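Local atomic coordinates of ABC transporter periplasmic peptide-binding protein (Pseudoalteromonas, PDB entry 4QFP), a protein that probably captures dipeptides in the periplasm for uptake by an ABC transporter, and here holds a valine-threonine dipeptide between its lobes. Residues E285-L290 / L521-A526; N306-Q311 / T364-E369; L313-D318 / M351-P356; S382-P387 / G432-T437. All blocks are in the same frame, centred on the assembly; numbering follows the deposited sequence.

Contact 1 of 4, residues E285-L290 / L521-A526; sequences ERETNL and LGPFGA
L521 crosses E285 at about a right angle and touches E287 through its CB, both on strand 282-287, while farther along P523 and F524 meet N289 and L290; the two touching stretches run almost parallel, their directions 4° apart. L521 turns its CG anti to its own carbonyl carbon (chi1 -85°), which carries CD2 up to the strand. There the methyl rests 3.8 Å from E285 CB, so the glutamate contributes its aliphatic stem while its OE2 is hydrogen-bonded by S512 OG. E287 meets the same leucine through carbon, CB to CB at 3.9 Å, and then runs side by side with the P523 ring, both pointing the same way, its OE2 4.0 Å from P523 CD. Beyond this the backbone takes over. L290 N donates to P523 O at 2.8 Å in a nearly straight bond (177°), and L290 CB lies 3.6 Å from that same oxygen. T288 O receives a CA-H...O contact from P523 CA (3.3 Å). The side chain of N289, about 8 Å from the bound valine, extends beside the carbonyls of G522 and P523, with its CG 3.6 Å from P523 O. An alanine here would keep the backbone bond of L290 but is likely to open a gap beside these two carbonyls. R508 of strand 500-513 holds G522 O and G525 O. Carbon packing at one end and carbonyl oxygens gripped at the other imply a loop fixed chiefly through its backbone.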
loop_
_atom_site.group_PDB
_atom_site.type_symbol
_atom_site.label_atom_id
_atom_site.label_comp_id
_atom_site.label_asym_id
_atom_site.label_seq_id
_atom_site.Cartn_x
_atom_site.Cartn_y
_atom_site.Cartn_z
ATOM N N GLU A 285 18.732 1.500 -8.283
ATOM C CA GLU A 285 17.683 1.450 -9.285
ATOM C C GLU A 285 16.618 2.451 -8.908
ATOM O O GLU A 285 16.494 2.834 -7.746
ATOM C CB GLU A 285 17.073 0.053 -9.371
ATOM C CG GLU A 285 18.096 -1.074 -9.401
ATOM C CD GLU A 285 17.986 -1.995 -8.189
ATOM O OE1 GLU A 285 16.878 -2.539 -7.944
ATOM O OE2 GLU A 285 19.006 -2.174 -7.480
ATOM N N ARG A 286 15.830 2.867 -9.890
ATOM C CA ARG A 286 14.827 3.887 -9.648
ATOM C C ARG A 286 13.718 3.801 -10.694
ATOM O O ARG A 286 13.962 3.428 -11.845
ATOM C CB ARG A 286 15.483 5.266 -9.675
ATOM C CG ARG A 286 15.611 5.831 -11.077
ATOM C CD ARG A 286 16.934 6.544 -11.302
ATOM N NE ARG A 286 17.039 6.995 -12.690
ATOM C CZ ARG A 286 18.122 7.544 -13.224
ATOM N NH1 ARG A 286 19.212 7.714 -12.489
ATOM N NH2 ARG A 286 18.113 7.919 -14.497
ATOM N N GLU A 287 12.500 4.136 -10.281
ATOM C CA GLU A 287 11.353 4.154 -11.172
ATOM C C GLU A 287 10.436 5.277 -10.746
ATOM O O GLU A 287 10.163 5.430 -9.556
ATOM C CB GLU A 287 10.572 2.835 -11.097
ATOM C CG GLU A 287 10.727 1.917 -12.302
ATOM C CD GLU A 287 10.333 2.563 -13.620
ATOM O OE1 GLU A 287 11.115 2.428 -14.584
ATOM O OE2 GLU A 287 9.246 3.182 -13.709
ATOM N N THR A 288 9.976 6.068 -11.710
ATOM C CA THR A 288 8.879 6.995 -11.467
ATOM C C THR A 288 7.725 6.168 -10.941
ATOM O O THR A 288 7.477 5.080 -11.450
ATOM C CB THR A 288 8.441 7.684 -12.766
ATOM O OG1 THR A 288 9.504 8.522 -13.227
ATOM C CG2 THR A 288 7.209 8.541 -12.533
ATOM N N ASN A 289 7.015 6.685 -9.937
ATOM C CA ASN A 289 6.050 5.877 -9.203
ATOM C C ASN A 289 4.797 6.663 -8.817
ATOM O O ASN A 289 4.858 7.869 -8.554
ATOM C CB ASN A 289 6.741 5.271 -7.962
ATOM C CG ASN A 289 5.818 4.409 -7.114
ATOM O OD1 ASN A 289 5.035 4.920 -6.299
ATOM N ND2 ASN A 289 5.949 3.090 -7.256
ATOM N N LEU A 290 3.659 5.975 -8.811
ATOM C CA LEU A 290 2.387 6.566 -8.401
ATOM C C LEU A 290 2.256 6.542 -6.881
ATOM O O LEU A 290 1.889 5.521 -6.309
ATOM C CB LEU A 290 1.220 5.782 -9.001
ATOM C CG LEU A 290 1.128 5.750 -10.527
ATOM C CD1 LEU A 290 0.017 4.800 -11.006
ATOM C CD2 LEU A 290 0.934 7.156 -11.069
ATOM N N LEU A 521 12.019 -2.308 -10.508
ATOM C CA LEU A 521 11.074 -1.533 -9.710
ATOM C C LEU A 521 9.917 -1.103 -10.592
ATOM O O LEU A 521 10.113 -0.839 -11.777
ATOM C CB LEU A 521 11.750 -0.298 -9.127
ATOM C CG LEU A 521 12.518 -0.453 -7.817
ATOM C CD1 LEU A 521 13.038 -1.871 -7.642
ATOM C CD2 LEU A 521 13.650 0.564 -7.786
ATOM N N GLY A 522 8.717 -1.039 -10.018
ATOM C CA GLY A 522 7.534 -0.716 -10.793
ATOM C C GLY A 522 6.923 0.614 -10.408
ATOM O O GLY A 522 7.142 1.097 -9.289
ATOM N N PRO A 523 6.175 1.224 -11.344
ATOM C CA PRO A 523 5.439 2.469 -11.118
ATOM C C PRO A 523 4.272 2.290 -10.133
ATOM O O PRO A 523 3.679 3.286 -9.718
ATOM C CB PRO A 523 4.930 2.838 -12.522
ATOM C CG PRO A 523 4.984 1.578 -13.303
ATOM C CD PRO A 523 6.142 0.819 -12.763
ATOM N N PHE A 524 3.956 1.047 -9.771
ATOM C CA PHE A 524 2.921 0.765 -8.765
ATOM C C PHE A 524 3.064 -0.654 -8.220
ATOM O O PHE A 524 3.678 -1.511 -8.855
ATOM C CB PHE A 524 1.521 0.955 -9.356
ATOM C CG PHE A 524 1.293 0.185 -10.634
ATOM C CD1 PHE A 524 1.000 -1.169 -10.603
ATOM C CD2 PHE A 524 1.364 0.823 -11.869
ATOM C CE1 PHE A 524 0.801 -1.871 -11.779
ATOM C CE2 PHE A 524 1.166 0.126 -13.044
ATOM C CZ PHE A 524 0.882 -1.215 -13.006
ATOM N N GLY A 525 2.493 -0.908 -7.047
ATOM C CA GLY A 525 2.497 -2.256 -6.501
ATOM C C GLY A 525 3.759 -2.630 -5.748
ATOM O O GLY A 525 4.655 -1.808 -5.582
ATOM N N ALA A 526 3.835 -3.883 -5.304
ATOM C CA ALA A 526 4.899 -4.341 -4.401
ATOM C C ALA A 526 6.167 -4.797 -5.116
ATOM O O ALA A 526 6.136 -5.108 -6.305
ATOM C CB ALA A 526 4.376 -5.481 -3.517
#

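Contact 2 of 4, residues N306-Q311 / T364-E369; sequences NLKVRQ and TEAGYE. With PO4 (phosphate ion), chain E.
K308 and E365 form the salt bridge that joins 306-311 to 364-369, and the lysine folds in so far that its ammonium also lies over the stem of the glutamate. K308 NZ stands 2.6 Å from E365 OE1 and 3.2 Å from E365 CB; the lysine chain bends at chi2 (-124°) on its way there. A helix start and a helix end lie side by side here. N306 is the N-cap of helix 307-314, its OD1 accepting weakly from K308 N, whereas G367 closes helix 356-366 in a Schellman motif, with a positive phi that suits glycine. Small A366 lets the helices approach: its CB touches K308 CB at 3.6 Å. V309 then crosses Y368 at about a right angle, CG2 3.8 Å from CD1 of the ring, a buried valine methyl against a partly exposed ring. Past the Schellman turn, E369 N donates to O1 of a phosphate ion (3.1 Å), which probably came from the crystallisation liquor. The amide of N306 approaches the ring of Y368 at its edge, and a water joins the two residues, accepting from N306 ND2 at 2.8 Å and lying 3.0 Å from Y368 OH.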
loop_
_atom_site.group_PDB
_atom_site.type_symbol
_atom_site.label_atom_id
_atom_site.label_comp_id
_atom_site.label_asym_id
_atom_site.label_seq_id
_atom_site.Cartn_x
_atom_site.Cartn_y
_atom_site.Cartn_z
ATOM N N ASN A 306 -12.090 22.415 12.114
ATOM C CA ASN A 306 -12.422 23.736 11.597
ATOM C C ASN A 306 -11.610 24.082 10.361
ATOM O O ASN A 306 -10.386 24.214 10.423
ATOM C CB ASN A 306 -12.188 24.795 12.663
ATOM C CG ASN A 306 -12.719 26.143 12.258
ATOM O OD1 ASN A 306 -13.013 26.379 11.086
ATOM N ND2 ASN A 306 -12.854 27.038 13.223
ATOM N N LEU A 307 -12.300 24.236 9.240
ATOM C CA LEU A 307 -11.634 24.470 7.965
ATOM C C LEU A 307 -10.671 25.655 8.002
ATOM O O LEU A 307 -9.540 25.547 7.530
ATOM C CB LEU A 307 -12.669 24.658 6.865
ATOM C CG LEU A 307 -12.122 24.928 5.471
ATOM C CD1 LEU A 307 -11.193 23.801 5.033
ATOM C CD2 LEU A 307 -13.291 25.088 4.515
ATOM N N LYS A 308 -11.107 26.785 8.552
ATOM C CA LYS A 308 -10.223 27.940 8.658
ATOM C C LYS A 308 -8.910 27.591 9.347
ATOM O O LYS A 308 -7.855 28.080 8.965
ATOM C CB LYS A 308 -10.899 29.104 9.390
ATOM C CG LYS A 308 -11.581 30.112 8.471
ATOM C CD LYS A 308 -11.054 31.531 8.719
ATOM C CE LYS A 308 -11.839 32.565 7.912
ATOM N NZ LYS A 308 -11.286 33.945 8.048
ATOM N N VAL A 309 -8.966 26.756 10.377
ATOM C CA VAL A 309 -7.737 26.364 11.057
ATOM C C VAL A 309 -6.863 25.506 10.139
ATOM O O VAL A 309 -5.649 25.711 10.054
ATOM C CB VAL A 309 -8.023 25.649 12.391
ATOM C CG1 VAL A 309 -6.801 24.871 12.859
ATOM C CG2 VAL A 309 -8.468 26.673 13.445
ATOM N N ARG A 310 -7.480 24.560 9.439
ATOM C CA ARG A 310 -6.741 23.724 8.498
ATOM C C ARG A 310 -6.141 24.582 7.373
ATOM O O ARG A 310 -4.971 24.429 7.012
ATOM C CB ARG A 310 -7.639 22.616 7.928
ATOM C CG ARG A 310 -8.264 21.709 8.996
ATOM C CD ARG A 310 -8.786 20.391 8.407
ATOM N NE ARG A 310 -9.849 20.584 7.420
ATOM C CZ ARG A 310 -11.140 20.696 7.726
ATOM N NH1 ARG A 310 -11.527 20.645 8.991
ATOM N NH2 ARG A 310 -12.050 20.856 6.765
ATOM N N GLN A 311 -6.944 25.492 6.832
ATOM C CA GLN A 311 -6.465 26.403 5.796
ATOM C C GLN A 311 -5.336 27.285 6.308
ATOM O O GLN A 311 -4.358 27.520 5.602
ATOM C CB GLN A 311 -7.614 27.250 5.260
ATOM C CG GLN A 311 -8.665 26.424 4.551
ATOM C CD GLN A 311 -9.847 27.243 4.104
ATOM O OE1 GLN A 311 -10.352 27.070 2.995
ATOM N NE2 GLN A 311 -10.306 28.141 4.968
ATOM N N THR A 364 -5.934 34.135 13.392
ATOM C CA THR A 364 -6.637 35.159 14.156
ATOM C C THR A 364 -8.108 35.206 13.764
ATOM O O THR A 364 -8.985 35.156 14.613
ATOM C CB THR A 364 -6.005 36.556 13.964
ATOM O OG1 THR A 364 -4.595 36.480 14.196
ATOM C CG2 THR A 364 -6.609 37.544 14.949
ATOM N N GLU A 365 -8.378 35.294 12.468
ATOM C CA GLU A 365 -9.752 35.374 12.000
ATOM C C GLU A 365 -10.567 34.165 12.456
ATOM O O GLU A 365 -11.760 34.274 12.716
ATOM C CB GLU A 365 -9.793 35.500 10.480
ATOM C CG GLU A 365 -9.085 36.740 9.958
ATOM C CD GLU A 365 -9.254 36.923 8.465
ATOM O OE1 GLU A 365 -9.645 35.954 7.778
ATOM O OE2 GLU A 365 -8.997 38.041 7.973
ATOM N N ALA A 366 -9.917 33.014 12.563
ATOM C CA ALA A 366 -10.616 31.789 12.937
ATOM C C ALA A 366 -10.937 31.757 14.422
ATOM O O ALA A 366 -11.747 30.946 14.864
ATOM C CB ALA A 366 -9.803 30.573 12.545
ATOM N N GLY A 367 -10.300 32.637 15.189
ATOM C CA GLY A 367 -10.543 32.711 16.617
ATOM C C GLY A 367 -9.470 32.065 17.473
ATOM O O GLY A 367 -9.718 31.736 18.637
ATOM N N TYR A 368 -8.281 31.890 16.901
ATOM C CA TYR A 368 -7.163 31.255 17.592
ATOM C C TYR A 368 -5.892 32.088 17.461
ATOM O O TYR A 368 -4.800 31.551 17.248
ATOM C CB TYR A 368 -6.937 29.837 17.056
ATOM C CG TYR A 368 -8.121 28.929 17.281
ATOM C CD1 TYR A 368 -9.176 28.897 16.382
ATOM C CD2 TYR A 368 -8.192 28.106 18.398
ATOM C CE1 TYR A 368 -10.263 28.078 16.592
ATOM C CE2 TYR A 368 -9.277 27.280 18.608
ATOM C CZ TYR A 368 -10.310 27.273 17.701
ATOM O OH TYR A 368 -11.403 26.448 17.904
ATOM N N GLU A 369 -6.049 33.401 17.608
ATOM C CA GLU A 369 -4.941 34.355 17.501
ATOM C C GLU A 369 -3.640 33.922 18.175
ATOM O O GLU A 369 -2.561 34.075 17.600
ATOM C CB GLU A 369 -5.365 35.717 18.052
ATOM C CG GLU A 369 -4.226 36.731 18.131
ATOM C CD GLU A 369 -4.679 38.077 18.669
ATOM O OE1 GLU A 369 -3.814 38.928 18.980
ATOM O OE2 GLU A 369 -5.905 38.282 18.782
HETATM P P PO4 E . -8.892 36.551 18.257
HETATM O O1 PO4 E . -8.467 35.378 17.401
HETATM O O2 PO4 E . -10.346 36.856 17.984
HETATM O O3 PO4 E . -8.667 36.233 19.720
HETATM O O4 PO4 E . -8.071 37.764 17.873
HETATM O O HOH W 1 -13.540 26.243 15.827
#

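Contact 3 of 4, residues L313-D318 / M351-P356; sequences LVHAID and MPIFDP
Two helix N-caps, D318 and D355, frame this contact, in which the type I beta turn V314-I317 at the end of helix 307-314 packs on the loop that leads into helix 356-366. H315 and F354 do most of the work. D355 N donates to H315 O at 2.7 Å, in the plane of that carbonyl, and this ties the start of one helix to the turn that closes the other. The imidazole pairs with the loop too: H315 ND1 donates to I353 O, also 2.7 Å and practically straight at 178°, with the acceptor in the ring plane. This bond fixes the rotation of the ring and shows that ND1 carries a hydrogen, while P352 CB covers one face 4.0 Å from the centroid. A proline suits that place, its rigid ring also pressing CG on V314 CG2 at 3.4 Å, tighter than an ordinary carbon contact. F354 has its CG anti to the backbone N (chi1 167°), which brings the ring against the I317 carbonyl and D318. There it is sandwiched, with P356 CD over one face and D318 over the other. The aspartate, whose OD1 caps helix 319-325 by accepting from K321 N, lays its carboxylate nearly flat along the phenyl, the planes 18° apart, and places its CA 3.8 Å from the ring centroid.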
loop_
_atom_site.group_PDB
_atom_site.type_symbol
_atom_site.label_atom_id
_atom_site.label_comp_id
_atom_site.label_asym_id
_atom_site.label_seq_id
_atom_site.Cartn_x
_atom_site.Cartn_y
_atom_site.Cartn_z
ATOM N N LEU A 313 -3.157 26.600 8.722
ATOM C CA LEU A 313 -1.937 25.851 9.060
ATOM C C LEU A 313 -1.109 25.420 7.849
ATOM O O LEU A 313 0.119 25.350 7.921
ATOM C CB LEU A 313 -2.272 24.618 9.906
ATOM C CG LEU A 313 -2.817 24.840 11.324
ATOM C CD1 LEU A 313 -3.309 23.533 11.930
ATOM C CD2 LEU A 313 -1.788 25.481 12.223
ATOM N N VAL A 314 -1.777 25.101 6.745
ATOM C CA VAL A 314 -1.057 24.722 5.532
ATOM C C VAL A 314 -0.251 25.888 4.929
ATOM O O VAL A 314 0.782 25.668 4.292
ATOM C CB VAL A 314 -2.000 24.105 4.469
ATOM C CG1 VAL A 314 -2.777 22.933 5.063
ATOM C CG2 VAL A 314 -2.954 25.151 3.922
ATOM N N HIS A 315 -0.713 27.119 5.144
ATOM C CA HIS A 315 -0.053 28.313 4.601
ATOM C C HIS A 315 1.260 28.626 5.298
ATOM O O HIS A 315 2.065 29.403 4.789
ATOM C CB HIS A 315 -0.963 29.543 4.709
ATOM C CG HIS A 315 -2.013 29.619 3.643
ATOM N ND1 HIS A 315 -1.707 29.708 2.300
ATOM C CD2 HIS A 315 -3.364 29.636 3.720
ATOM C CE1 HIS A 315 -2.825 29.763 1.597
ATOM N NE2 HIS A 315 -3.845 29.715 2.437
ATOM N N ALA A 316 1.468 28.039 6.469
ATOM C CA ALA A 316 2.646 28.340 7.286
ATOM C C ALA A 316 3.813 27.389 7.039
ATOM O O ALA A 316 4.892 27.561 7.613
ATOM C CB ALA A 316 2.274 28.334 8.769
ATOM N N ILE A 317 3.593 26.385 6.198
ATOM C CA ILE A 317 4.603 25.362 5.932
ATOM C C ILE A 317 5.464 25.738 4.732
ATOM O O ILE A 317 4.949 25.944 3.631
ATOM C CB ILE A 317 3.957 23.987 5.650
ATOM C CG1 ILE A 317 3.007 23.593 6.786
ATOM C CG2 ILE A 317 5.037 22.914 5.435
ATOM C CD1 ILE A 317 3.685 23.487 8.127
ATOM N N ASP A 318 6.771 25.828 4.953
ATOM C CA ASP A 318 7.708 26.108 3.874
ATOM C C ASP A 318 7.962 24.813 3.108
ATOM O O ASP A 318 8.825 24.021 3.487
ATOM C CB ASP A 318 9.018 26.680 4.437
ATOM C CG ASP A 318 9.955 27.190 3.352
ATOM O OD1 ASP A 318 9.805 26.777 2.178
ATOM O OD2 ASP A 318 10.850 28.009 3.674
ATOM N N MET A 351 -4.228 25.403 -4.611
ATOM C CA MET A 351 -3.165 24.934 -3.741
ATOM C C MET A 351 -2.697 26.133 -2.938
ATOM O O MET A 351 -2.426 27.189 -3.506
ATOM C CB MET A 351 -2.005 24.359 -4.558
ATOM C CG MET A 351 -2.306 23.020 -5.205
ATOM S SD MET A 351 -2.429 21.693 -3.991
ATOM C CE MET A 351 -0.724 21.548 -3.478
ATOM N N PRO A 352 -2.625 25.983 -1.606
ATOM C CA PRO A 352 -2.183 27.042 -0.689
ATOM C C PRO A 352 -0.779 27.526 -1.025
ATOM O O PRO A 352 0.081 26.699 -1.322
ATOM C CB PRO A 352 -2.150 26.337 0.669
ATOM C CG PRO A 352 -3.039 25.163 0.525
ATOM C CD PRO A 352 -2.964 24.739 -0.900
ATOM N N ILE A 353 -0.546 28.835 -0.991
ATOM C CA ILE A 353 0.814 29.350 -1.143
ATOM C C ILE A 353 1.444 29.494 0.231
ATOM O O ILE A 353 0.760 29.786 1.207
ATOM C CB ILE A 353 0.863 30.714 -1.873
ATOM C CG1 ILE A 353 2.301 31.243 -1.925
ATOM C CG2 ILE A 353 -0.015 31.743 -1.167
ATOM C CD1 ILE A 353 3.318 30.273 -2.543
ATOM N N PHE A 354 2.747 29.276 0.311
ATOM C CA PHE A 354 3.479 29.493 1.551
ATOM C C PHE A 354 3.499 30.980 1.912
ATOM O O PHE A 354 4.092 31.786 1.196
ATOM C CB PHE A 354 4.905 28.958 1.409
ATOM C CG PHE A 354 5.820 29.392 2.503
ATOM C CD1 PHE A 354 5.508 29.126 3.828
ATOM C CD2 PHE A 354 6.991 30.059 2.216
ATOM C CE1 PHE A 354 6.349 29.524 4.846
ATOM C CE2 PHE A 354 7.836 30.464 3.234
ATOM C CZ PHE A 354 7.514 30.196 4.548
ATOM N N ASP A 355 2.851 31.340 3.020
ATOM C CA ASP A 355 2.702 32.736 3.408
ATOM C C ASP A 355 2.356 32.829 4.887
ATOM O O ASP A 355 1.183 32.804 5.246
ATOM C CB ASP A 355 1.580 33.362 2.583
ATOM C CG ASP A 355 1.476 34.856 2.775
ATOM O OD1 ASP A 355 2.097 35.391 3.714
ATOM O OD2 ASP A 355 0.757 35.497 1.986
ATOM N N PRO A 356 3.375 32.918 5.754
ATOM C CA PRO A 356 3.190 32.925 7.209
ATOM C C PRO A 356 2.381 34.116 7.688
ATOM O O PRO A 356 1.651 34.027 8.678
ATOM C CB PRO A 356 4.622 33.039 7.736
ATOM C CG PRO A 356 5.460 32.484 6.644
ATOM C CD PRO A 356 4.799 32.938 5.390
#

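Contact 4 of 4, residues S382-P387 / G432-T437; sequences SRIYNP and GWAADT. With VAL (valine), chain C; THR (threonine), chain D.
The backbone of R383-N386 folds into a type I beta turn, while G432-A434 is the end of strand 428-434, nearly fully extended at G432; the two come closest at Y385 and G432, their CA atoms 6.3 Å apart. No hydrogen bond joins the segments, and the ring of Y385 bridges them instead, beside a contact of I384 CD1 with A434 CB at 4.0 Å. Y385 CG sits between the backbone N and the carbonyl carbon (chi1 50°), which lays the phenol flat on the strand, G432 CA 3.6 Å from the centroid. Glycine is needed there, since any CB would run into Y385 CD1. With the ring held between G432 CA and R383 CB, its hydroxyl reaches the carboxylate of the bound Val-Thr dipeptide: Y385 OH donates to the threonine O in a very short bond of 2.5 Å. R383 grips that same oxygen through NE (2.8 Å) and OXT through NH2 (2.7 Å). A phenylalanine in place of Y385 would keep the ring on G432 but would probably leave the threonine O with one donor fewer. In the middle of the ligand A434 N donates to the valine O (2.8 Å). At its N-terminus the valine N, which sits over one face of the W433 ring, toward its rim, donates to D436 OD1 (2.6 Å) and also to A434 O. Arginine at one terminus, aspartate at the other and strand-like pairing between mark a dipeptide-binding site.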
loop_
_atom_site.group_PDB
_atom_site.type_symbol
_atom_site.label_atom_id
_atom_site.label_comp_id
_atom_site.label_asym_id
_atom_site.label_seq_id
_atom_site.Cartn_x
_atom_site.Cartn_y
_atom_site.Cartn_z
ATOM N N SER A 382 11.758 5.265 6.305
ATOM C CA SER A 382 11.656 5.878 4.986
ATOM C C SER A 382 10.586 5.183 4.150
ATOM O O SER A 382 10.508 3.947 4.132
ATOM C CB SER A 382 13.005 5.839 4.262
ATOM O OG SER A 382 12.881 6.320 2.935
ATOM N N ARG A 383 9.761 5.977 3.470
ATOM C CA ARG A 383 8.738 5.461 2.559
ATOM C C ARG A 383 8.947 6.117 1.204
ATOM O O ARG A 383 9.558 7.182 1.112
ATOM C CB ARG A 383 7.319 5.801 3.025
ATOM C CG ARG A 383 7.020 5.561 4.505
ATOM C CD ARG A 383 7.340 4.139 4.915
ATOM N NE ARG A 383 6.438 3.142 4.341
ATOM C CZ ARG A 383 6.846 1.964 3.880
ATOM N NH1 ARG A 383 8.140 1.658 3.897
ATOM N NH2 ARG A 383 5.969 1.094 3.392
ATOM N N ILE A 384 8.402 5.508 0.157
ATOM C CA ILE A 384 8.565 6.041 -1.186
ATOM C C ILE A 384 8.129 7.496 -1.211
ATOM O O ILE A 384 8.776 8.335 -1.819
ATOM C CB ILE A 384 7.738 5.253 -2.212
ATOM C CG1 ILE A 384 8.252 3.817 -2.313
ATOM C CG2 ILE A 384 7.798 5.939 -3.573
ATOM C CD1 ILE A 384 7.187 2.824 -2.753
ATOM N N TYR A 385 7.046 7.782 -0.506
ATOM C CA TYR A 385 6.398 9.082 -0.563
ATOM C C TYR A 385 6.906 10.072 0.495
ATOM O O TYR A 385 6.511 11.236 0.507
ATOM C CB TYR A 385 4.887 8.882 -0.419
ATOM C CG TYR A 385 4.490 8.019 0.762
ATOM C CD1 TYR A 385 4.556 8.516 2.065
ATOM C CD2 TYR A 385 4.042 6.714 0.579
ATOM C CE1 TYR A 385 4.188 7.732 3.156
ATOM C CE2 TYR A 385 3.668 5.921 1.664
ATOM C CZ TYR A 385 3.751 6.432 2.949
ATOM O OH TYR A 385 3.386 5.654 4.030
ATOM N N ASN A 386 7.771 9.600 1.391
ATOM C CA ASN A 386 8.356 10.447 2.422
ATOM C C ASN A 386 9.579 9.771 3.014
ATOM O O ASN A 386 9.456 8.868 3.842
ATOM C CB ASN A 386 7.350 10.732 3.532
ATOM C CG ASN A 386 7.849 11.766 4.516
ATOM O OD1 ASN A 386 9.057 11.996 4.641
ATOM N ND2 ASN A 386 6.920 12.408 5.221
ATOM N N PRO A 387 10.771 10.196 2.572
ATOM C CA PRO A 387 12.028 9.553 2.966
ATOM C C PRO A 387 12.391 9.807 4.424
ATOM O O PRO A 387 13.189 9.056 4.994
ATOM C CB PRO A 387 13.061 10.201 2.036
ATOM C CG PRO A 387 12.464 11.533 1.682
ATOM C CD PRO A 387 10.976 11.296 1.609
ATOM N N GLY A 432 0.954 8.720 3.797
ATOM C CA GLY A 432 0.865 8.733 2.351
ATOM C C GLY A 432 0.409 7.408 1.796
ATOM O O GLY A 432 0.061 6.490 2.545
ATOM N N TRP A 433 0.433 7.296 0.477
ATOM C CA TRP A 433 -0.061 6.109 -0.174
ATOM C C TRP A 433 0.757 5.834 -1.428
ATOM O O TRP A 433 0.891 6.701 -2.288
ATOM C CB TRP A 433 -1.532 6.311 -0.520
ATOM C CG TRP A 433 -2.230 5.116 -1.092
ATOM C CD1 TRP A 433 -2.550 4.915 -2.391
ATOM C CD2 TRP A 433 -2.716 3.980 -0.374
ATOM N NE1 TRP A 433 -3.200 3.720 -2.539
ATOM C CE2 TRP A 433 -3.313 3.124 -1.310
ATOM C CE3 TRP A 433 -2.688 3.597 0.971
ATOM C CZ2 TRP A 433 -3.889 1.910 -0.950
ATOM C CZ3 TRP A 433 -3.258 2.394 1.327
ATOM C CH2 TRP A 433 -3.846 1.562 0.374
ATOM N N ALA A 434 1.324 4.638 -1.510
ATOM C CA ALA A 434 1.975 4.182 -2.731
ATOM C C ALA A 434 0.961 3.336 -3.491
ATOM O O ALA A 434 0.587 2.248 -3.046
ATOM C CB ALA A 434 3.210 3.379 -2.400
ATOM N N ALA A 435 0.512 3.837 -4.634
ATOM C CA ALA A 435 -0.586 3.197 -5.356
ATOM C C ALA A 435 -0.313 1.739 -5.686
ATOM O O ALA A 435 0.813 1.354 -6.037
ATOM C CB ALA A 435 -0.926 3.975 -6.623
ATOM N N ASP A 436 -1.374 0.941 -5.588
ATOM C CA ASP A 436 -1.318 -0.498 -5.795
ATOM C C ASP A 436 -1.571 -0.887 -7.260
ATOM O O ASP A 436 -1.183 -1.977 -7.699
ATOM C CB ASP A 436 -2.358 -1.168 -4.881
ATOM C CG ASP A 436 -2.278 -0.671 -3.436
ATOM O OD1 ASP A 436 -1.200 -0.800 -2.823
ATOM O OD2 ASP A 436 -3.289 -0.135 -2.920
ATOM N N THR A 437 -2.239 0.009 -7.991
ATOM C CA THR A 437 -2.539 -0.149 -9.424
ATOM C C THR A 437 -2.596 1.235 -10.069
ATOM O O THR A 437 -2.599 2.244 -9.368
ATOM C CB THR A 437 -3.924 -0.770 -9.652
ATOM O OG1 THR A 437 -4.932 0.131 -9.171
ATOM C CG2 THR A 437 -4.046 -2.107 -8.943
HETATM N N VAL C . -0.697 0.763 -0.806
HETATM C CA VAL C . -0.160 0.499 0.525
HETATM C C VAL C . 0.463 1.747 1.134
HETATM O O VAL C . 0.694 2.742 0.454
HETATM C CB VAL C . 0.950 -0.564 0.481
HETATM C CG1 VAL C . 0.414 -1.911 0.006
HETATM C CG2 VAL C . 2.090 -0.089 -0.413
HETATM N N THR D . 0.757 1.678 2.430
HETATM C CA THR D . 1.479 2.746 3.108
HETATM C C THR D . 2.978 2.446 3.091
HETATM O O THR D . 3.829 3.294 3.412
HETATM C CB THR D . 1.012 2.893 4.565
HETATM O OG1 THR D . 1.067 1.615 5.205
HETATM C CG2 THR D . -0.424 3.417 4.619
HETATM O OXT THR D . 3.368 1.321 2.763
#

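Overall arrangement
Contacts 1 and 4 lie close to the peptide, their centres 10 Å apart, and they meet at A435, whose N and O probably bond L290 O and G525 N; both reach the large mixed sheet. Contacts 2 and 3 form a second group, centres 13 Å apart, sharing helix 307-314 and gathering round the two ends of helix 356-366; contact 2 lies about 30 Å, centre to centre, from contact 4. Along the chain, contact 1 spans all the others, contact 2 encloses contact 3, and contact 4 follows them. The closure of 285-290 on 521-526 thus brings late chain back to the binding site, while the other pair lies far from the ligand, packing helices 307-314 and 356-366 together.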